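Local coordinates for extracellular solute-binding protein, family 1 (Bifidobacterium longum subsp. infantis, PDB 6FTH) that probably captures human milk oligosaccharides outside the cell and delivers them to an ABC transporter for uptake, at residues H441-P444 and V445-Y448; C495-L498 and D499-G502; V169-T172 and W173-E177. One frame throughout, in Å; residues are numbered along the deposited sequence.

Contact 1 of 3, residues H441-P444 and V445-Y448; sequences HFDP and VKDY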
loop_
_atom_site.group_PDB
_atom_site.type_symbol
_atom_site.label_atom_id
_atom_site.label_comp_id
_atom_site.label_asym_id
_atom_site.label_seq_id
_atom_site.Cartn_x
_atom_site.Cartn_y
_atom_site.Cartn_z
ATOM N N HIS A 441 9.243 -1.717 -18.259
ATOM C CA HIS A 441 10.120 -2.830 -18.600
ATOM C C HIS A 441 9.562 -4.182 -18.176
ATOM O O HIS A 441 10.288 -5.181 -18.259
ATOM C CB HIS A 441 11.470 -2.619 -17.931
ATOM C CG HIS A 441 12.166 -1.369 -18.372
ATOM N ND1 HIS A 441 13.301 -0.900 -17.750
ATOM C CD2 HIS A 441 11.916 -0.514 -19.396
ATOM C CE1 HIS A 441 13.700 0.208 -18.343
ATOM N NE2 HIS A 441 12.884 0.461 -19.350
ATOM N N PHE A 442 8.339 -4.233 -17.659
ATOM C CA PHE A 442 7.722 -5.502 -17.292
ATOM C C PHE A 442 6.257 -5.529 -17.710
ATOM O O PHE A 442 5.598 -4.484 -17.830
ATOM C CB PHE A 442 7.866 -5.825 -15.793
ATOM C CG PHE A 442 6.998 -4.996 -14.890
ATOM C CD1 PHE A 442 5.710 -5.387 -14.600
ATOM C CD2 PHE A 442 7.479 -3.843 -14.301
ATOM C CE1 PHE A 442 4.902 -4.649 -13.748
ATOM C CE2 PHE A 442 6.700 -3.117 -13.447
ATOM C CZ PHE A 442 5.406 -3.497 -13.172
ATOM N N ASP A 443 5.752 -6.730 -17.922
ATOM C CA ASP A 443 4.366 -6.937 -18.290
ATOM C C ASP A 443 3.522 -7.057 -17.025
ATOM O O ASP A 443 3.855 -7.850 -16.136
ATOM C CB ASP A 443 4.242 -8.200 -19.136
ATOM C CG ASP A 443 2.851 -8.428 -19.629
ATOM O OD1 ASP A 443 1.940 -8.704 -18.821
ATOM O OD2 ASP A 443 2.662 -8.349 -20.874
ATOM N N PRO A 444 2.453 -6.268 -16.872
ATOM C CA PRO A 444 1.756 -6.218 -15.579
ATOM C C PRO A 444 0.933 -7.446 -15.268
ATOM O O PRO A 444 0.424 -7.567 -14.139
ATOM C CB PRO A 444 0.880 -4.970 -15.697
ATOM C CG PRO A 444 0.715 -4.771 -17.128
ATOM C CD PRO A 444 1.925 -5.297 -17.834
ATOM N N VAL A 445 0.775 -8.357 -16.232
ATOM C CA VAL A 445 0.133 -9.642 -15.997
ATOM C C VAL A 445 1.138 -10.784 -15.943
ATOM O O VAL A 445 1.040 -11.647 -15.071
ATOM C CB VAL A 445 -0.937 -9.917 -17.066
ATOM C CG1 VAL A 445 -1.523 -11.302 -16.873
ATOM C CG2 VAL A 445 -2.008 -8.867 -17.026
ATOM N N LYS A 446 2.117 -10.807 -16.848
ATOM C CA LYS A 446 3.037 -11.936 -16.939
ATOM C C LYS A 446 4.215 -11.825 -15.977
ATOM O O LYS A 446 4.792 -12.856 -15.606
ATOM C CB LYS A 446 3.530 -12.125 -18.377
ATOM C CG LYS A 446 2.348 -12.401 -19.312
ATOM C CD LYS A 446 2.747 -13.044 -20.621
ATOM C CE LYS A 446 3.368 -12.049 -21.536
ATOM N NZ LYS A 446 3.976 -12.794 -22.703
ATOM N N ASP A 447 4.554 -10.605 -15.516
ATOM C CA ASP A 447 5.738 -10.372 -14.694
ATOM C C ASP A 447 5.378 -9.808 -13.319
ATOM O O ASP A 447 6.232 -9.204 -12.653
ATOM C CB ASP A 447 6.724 -9.429 -15.400
ATOM C CG ASP A 447 7.142 -9.911 -16.772
ATOM O OD1 ASP A 447 7.288 -11.128 -16.959
ATOM O OD2 ASP A 447 7.365 -9.057 -17.659
ATOM N N TYR A 448 4.131 -9.986 -12.903
ATOM C CA TYR A 448 3.611 -9.427 -11.659
ATOM C C TYR A 448 2.382 -10.243 -11.307
ATOM O O TYR A 448 1.514 -10.438 -12.166
ATOM C CB TYR A 448 3.212 -7.952 -11.888
ATOM C CG TYR A 448 2.695 -7.214 -10.670
ATOM C CD1 TYR A 448 3.567 -6.579 -9.823
ATOM C CD2 TYR A 448 1.330 -7.130 -10.400
ATOM C CE1 TYR A 448 3.100 -5.893 -8.707
ATOM C CE2 TYR A 448 0.861 -6.426 -9.306
ATOM C CZ TYR A 448 1.765 -5.831 -8.474
ATOM O OH TYR A 448 1.296 -5.160 -7.360
#
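An Asx turn folds the chain at Asp443, whose carboxylate reaches forward to the peptide nitrogens of Val445 and Lys446 in the loop between helices 436-439 and 457-484. One oxygen serves both donors. Val445 N meets Asp443 OD1 on its anti side at 2.9 Å, close to the carboxylate plane, whereas Lys446 N approaches Asp443 OD1 from above that plane, also at 2.9 Å. With CG anti to the backbone N (chi1 -176°), the aspartate carries its acid group beside its own carbonyl carbon, directly over the peptides that follow. Pro444 suits the bend between them, since its ring fixes phi near the value the turn needs.

Asp447 returns the grip. Its OD2 takes the hydrogen of Asp443 N at 2.8 Å in an almost straight bond (177°), and Asp447 N donates to Asp443 O at 2.9 Å. The other oxygen, Asp447 OD1, accepts from Asn239 N, tying the turn to a neighbouring loop. Next to these bonds, Phe442 CE1 rests 4.2 Å from Tyr448 CB, the two aromatic side chains lying side by side and both touching Val223; Tyr448 OH bonds to Asp451.

Replacing Asp443 with an alanine would probably deprive the amides of Val445 and Lys446 of their shared acceptor and free them to move, leaving the two Asp447 bonds to hold the turn. Lys446 NZ stands 5.0 Å from Asp443 OD2, too far for a salt bridge, so the negative charge of Asp443 is likely to be stabilised in part by the two peptide N-H groups directed at OD1, with the lysine adding a weaker attraction.

Contact 2 of 3, residues C495-L498 and D499-G502; sequences CKQL and DSLG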
loop_
_atom_site.group_PDB
_atom_site.type_symbol
_atom_site.label_atom_id
_atom_site.label_comp_id
_atom_site.label_asym_id
_atom_site.label_seq_id
_atom_site.Cartn_x
_atom_site.Cartn_y
_atom_site.Cartn_z
ATOM N N CYS A 495 17.869 -22.442 2.526
ATOM C CA CYS A 495 16.954 -22.794 1.443
ATOM C C CYS A 495 16.267 -24.120 1.741
ATOM O O CYS A 495 15.052 -24.253 1.581
ATOM C CB CYS A 495 17.710 -22.858 0.115
ATOM S SG CYS A 495 18.214 -21.233 -0.529
ATOM N N LYS A 496 17.024 -25.094 2.228
ATOM C CA LYS A 496 16.407 -26.366 2.583
ATOM C C LYS A 496 15.438 -26.196 3.742
ATOM O O LYS A 496 14.386 -26.838 3.785
ATOM C CB LYS A 496 17.499 -27.369 2.931
ATOM C CG LYS A 496 18.365 -27.752 1.762
ATOM C CD LYS A 496 19.550 -28.569 2.263
ATOM C CE LYS A 496 20.080 -29.513 1.213
ATOM N NZ LYS A 496 20.739 -28.798 0.107
ATOM N N GLN A 497 15.771 -25.328 4.694
ATOM C CA GLN A 497 14.873 -25.098 5.815
ATOM C C GLN A 497 13.539 -24.522 5.349
ATOM O O GLN A 497 12.475 -24.946 5.816
ATOM C CB GLN A 497 15.532 -24.197 6.877
ATOM C CG GLN A 497 14.712 -24.034 8.144
ATOM C CD GLN A 497 15.440 -23.270 9.237
ATOM O OE1 GLN A 497 16.481 -22.665 9.005
ATOM N NE2 GLN A 497 14.897 -23.313 10.436
ATOM N N LEU A 498 13.561 -23.541 4.433
ATOM C CA LEU A 498 12.300 -22.964 3.964
ATOM C C LEU A 498 11.464 -24.003 3.230
ATOM O O LEU A 498 10.238 -24.053 3.389
ATOM C CB LEU A 498 12.555 -21.752 3.058
ATOM C CG LEU A 498 13.301 -20.576 3.725
ATOM C CD1 LEU A 498 13.158 -19.316 2.842
ATOM C CD2 LEU A 498 12.795 -20.286 5.146
ATOM N N ASP A 499 12.121 -24.859 2.457
ATOM C CA ASP A 499 11.418 -25.959 1.787
ATOM C C ASP A 499 10.762 -26.881 2.806
ATOM O O ASP A 499 9.606 -27.282 2.636
ATOM C CB ASP A 499 12.394 -26.744 0.914
ATOM C CG ASP A 499 12.752 -26.018 -0.384
ATOM O OD1 ASP A 499 12.218 -24.920 -0.623
ATOM O OD2 ASP A 499 13.573 -26.555 -1.158
ATOM N N SER A 500 11.464 -27.183 3.905
ATOM C CA SER A 500 10.895 -28.029 4.950
ATOM C C SER A 500 9.685 -27.394 5.616
ATOM O O SER A 500 8.867 -28.108 6.200
ATOM C CB SER A 500 11.956 -28.326 6.012
ATOM O OG SER A 500 12.118 -27.252 6.924
ATOM N N LEU A 501 9.548 -26.071 5.531
ATOM C CA LEU A 501 8.434 -25.326 6.086
ATOM C C LEU A 501 7.323 -25.071 5.071
ATOM O O LEU A 501 6.353 -24.375 5.381
ATOM C CB LEU A 501 8.958 -24.009 6.700
ATOM C CG LEU A 501 9.992 -24.181 7.820
ATOM C CD1 LEU A 501 10.546 -22.832 8.239
ATOM C CD2 LEU A 501 9.325 -24.857 9.025
ATOM N N GLY A 502 7.432 -25.642 3.871
ATOM C CA GLY A 502 6.358 -25.588 2.901
ATOM C C GLY A 502 6.500 -24.534 1.821
ATOM O O GLY A 502 5.524 -24.274 1.122
#
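Ser500 OG donates to Gln497 O at 2.6 Å, the hydroxyl folding back on the carbonyl three residues earlier because chi1 of 80° sets it between its own N and carbonyl carbon. Regular helical bonds run alongside: Ser500 N to Lys496 O at 2.9 Å, and Asp499 N to Cys495 O at 3.1 Å. Serine suits this last turn, being small enough to bond to the helix itself. Beyond it the pattern frays, and Leu501 N divides its hydrogen between Gln497 O and Leu498 O in two weak bonds.

At the surface, Asp499 OD1 accepts from Gln504 NE2 of the next helix and Lys496 NZ forms a salt bridge with Asp492. On the inner side, Leu501 lays its CG 3.3 Å from Gln497 O and touches Val473 of helix 457-484, while buried Leu498 packs on Val473 and Val474, apolar branches filling the seam between helices.

Gly502 then adopts a positive phi of 99°, which a side chain would strain. Its N reaches Asp499 O at 3.0 Å and Leu503 N bonds to Leu498 O, the paired bonds of a Schellman motif ending helix 487-500, with Gly502 also the N-cap of helix 503-518.

Contact 3 of 3, residues V169-T172 and W173-E177; sequences VPTT and WDELE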
loop_
_atom_site.group_PDB
_atom_site.type_symbol
_atom_site.label_atom_id
_atom_site.label_comp_id
_atom_site.label_asym_id
_atom_site.label_seq_id
_atom_site.Cartn_x
_atom_site.Cartn_y
_atom_site.Cartn_z
ATOM N N VAL A 169 23.448 11.317 -10.717
ATOM C CA VAL A 169 22.537 10.316 -10.142
ATOM C C VAL A 169 23.078 8.923 -10.454
ATOM O O VAL A 169 23.411 8.634 -11.621
ATOM C CB VAL A 169 21.125 10.503 -10.715
ATOM C CG1 VAL A 169 20.254 9.295 -10.375
ATOM C CG2 VAL A 169 20.521 11.759 -10.154
ATOM N N PRO A 170 23.192 8.028 -9.475
ATOM C CA PRO A 170 23.783 6.710 -9.747
ATOM C C PRO A 170 22.819 5.798 -10.487
ATOM O O PRO A 170 21.619 5.782 -10.204
ATOM C CB PRO A 170 24.073 6.168 -8.340
ATOM C CG PRO A 170 23.043 6.845 -7.483
ATOM C CD PRO A 170 22.921 8.221 -8.041
ATOM N N THR A 171 23.368 5.011 -11.421
ATOM C CA THR A 171 22.560 4.095 -12.227
ATOM C C THR A 171 22.972 2.633 -12.105
ATOM O O THR A 171 22.357 1.792 -12.759
ATOM C CB THR A 171 22.572 4.472 -13.706
ATOM O OG1 THR A 171 23.867 4.221 -14.269
ATOM C CG2 THR A 171 22.164 5.931 -13.903
ATOM N N THR A 172 23.976 2.317 -11.283
ATOM C CA THR A 172 24.363 0.943 -10.990
ATOM C C THR A 172 24.655 0.843 -9.492
ATOM O O THR A 172 24.879 1.853 -8.812
ATOM C CB THR A 172 25.658 0.537 -11.727
ATOM O OG1 THR A 172 26.745 1.311 -11.187
ATOM C CG2 THR A 172 25.558 0.752 -13.232
ATOM N N TRP A 173 24.664 -0.387 -8.959
ATOM C CA TRP A 173 25.047 -0.583 -7.561
ATOM C C TRP A 173 26.439 -0.023 -7.255
ATOM O O TRP A 173 26.659 0.533 -6.167
ATOM C CB TRP A 173 24.975 -2.056 -7.164
ATOM C CG TRP A 173 23.576 -2.565 -6.906
ATOM C CD1 TRP A 173 22.400 -1.877 -7.020
ATOM C CD2 TRP A 173 23.226 -3.886 -6.481
ATOM N NE1 TRP A 173 21.335 -2.696 -6.709
ATOM C CE2 TRP A 173 21.819 -3.927 -6.352
ATOM C CE3 TRP A 173 23.966 -5.028 -6.188
ATOM C CZ2 TRP A 173 21.137 -5.085 -5.958
ATOM C CZ3 TRP A 173 23.295 -6.167 -5.784
ATOM C CH2 TRP A 173 21.901 -6.194 -5.688
ATOM N N ASP A 174 27.389 -0.154 -8.187
ATOM C CA ASP A 174 28.733 0.398 -7.939
ATOM C C ASP A 174 28.699 1.920 -7.850
ATOM O O ASP A 174 29.355 2.516 -6.985
ATOM C CB ASP A 174 29.696 -0.012 -9.050
ATOM C CG ASP A 174 30.227 -1.441 -8.901
ATOM O OD1 ASP A 174 29.957 -2.103 -7.878
ATOM O OD2 ASP A 174 30.941 -1.889 -9.830
ATOM N N GLU A 175 27.979 2.571 -8.772
ATOM C CA GLU A 175 27.848 4.025 -8.732
ATOM C C GLU A 175 27.134 4.466 -7.464
ATOM O O GLU A 175 27.496 5.486 -6.860
ATOM C CB GLU A 175 27.085 4.517 -9.967
ATOM C CG GLU A 175 27.906 4.460 -11.243
ATOM C CD GLU A 175 27.131 4.831 -12.492
ATOM O OE1 GLU A 175 25.949 5.223 -12.391
ATOM O OE2 GLU A 175 27.722 4.753 -13.587
ATOM N N LEU A 176 26.130 3.693 -7.019
ATOM C CA LEU A 176 25.461 4.036 -5.769
ATOM C C LEU A 176 26.422 3.957 -4.586
ATOM O O LEU A 176 26.430 4.850 -3.725
ATOM C CB LEU A 176 24.223 3.171 -5.548
ATOM C CG LEU A 176 23.502 3.330 -4.217
ATOM C CD1 LEU A 176 22.981 4.747 -4.014
ATOM C CD2 LEU A 176 22.373 2.304 -4.146
ATOM N N GLU A 177 27.230 2.895 -4.519
ATOM C CA GLU A 177 28.192 2.777 -3.434
ATOM C C GLU A 177 29.149 3.966 -3.436
ATOM O O GLU A 177 29.440 4.549 -2.375
ATOM C CB GLU A 177 28.944 1.446 -3.546
ATOM C CG GLU A 177 29.886 1.222 -2.405
ATOM C CD GLU A 177 30.683 -0.061 -2.524
ATOM O OE1 GLU A 177 30.610 -0.748 -3.570
ATOM O OE2 GLU A 177 31.383 -0.386 -1.545
HETATM O O HOH W 1 25.583 7.854 -13.366
#
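Glu175 OE1 is held by three donors at the start of helix 173-185. Thr171 N comes to Glu175 OE1 nearly head-on along the C-O bond at 2.8 Å, Thr171 OG1 reaches the same oxygen from above the carboxylate plane at 3.0 Å, and a water donates a third hydrogen while giving its other one to Val169 O. The glutamate gets there by stretching out: its CG sits beside the backbone N, and the chain beyond is extended (chi2 175°), so the acid runs back alongside Thr171, the two side chains pointing the same way. Several hydrogens on one oxygen would probably favour its negative charge and fix the carboxylate's rotation.

Thr172 works in the opposite sense. Its OG1, set by chi1 of 67° between N and carbonyl carbon, accepts from Glu175 N at 3.0 Å in a nearly straight bond (169°), and Thr172 O takes the first i-to-i+4 hydrogen from Leu176 N at 2.9 Å. A threonine suits this place because its short hydroxyl can occupy an amide that no preceding turn could satisfy.

On the side facing the sheet, Pro170 CG lies 4.1 Å from Leu176 CD1, the side chains crossing at an angle; Pro170 also rests on Ile157 and Leu176 on Met155, both of strand 154-158. Trp173 turns away to stack on Tyr257 of helix 249-263 and to bond Ser219 through NE1. A threonine N-cap bonded to the third helical residue's N is a classic helix start; here Glu175 reaches one residue further back than in a capping box, tying the preceding loop to the first turn.

Overall arrangement
Along the chain, contact 3 comes first, then contact 1, then contact 2. They are well separated: centres lie about 25 Å apart between contacts 1 and 3, 27 Å between 1 and 2, and 34 Å between 2 and 3. Contact 3 starts helix 173-185, packed against strand 154-158 of one of two mixed sheets, consistent with the two-lobed fold of solute-binding proteins. Contacts 1 and 2 lie in the C-terminal part, before and after helix 457-484. Both meet the region of strands 235-238 and 241-244, contact 1 at Asn239 and Gly240, contact 2 at Leu246 and Thr247, so these local turns also join C-terminal segments to earlier chain.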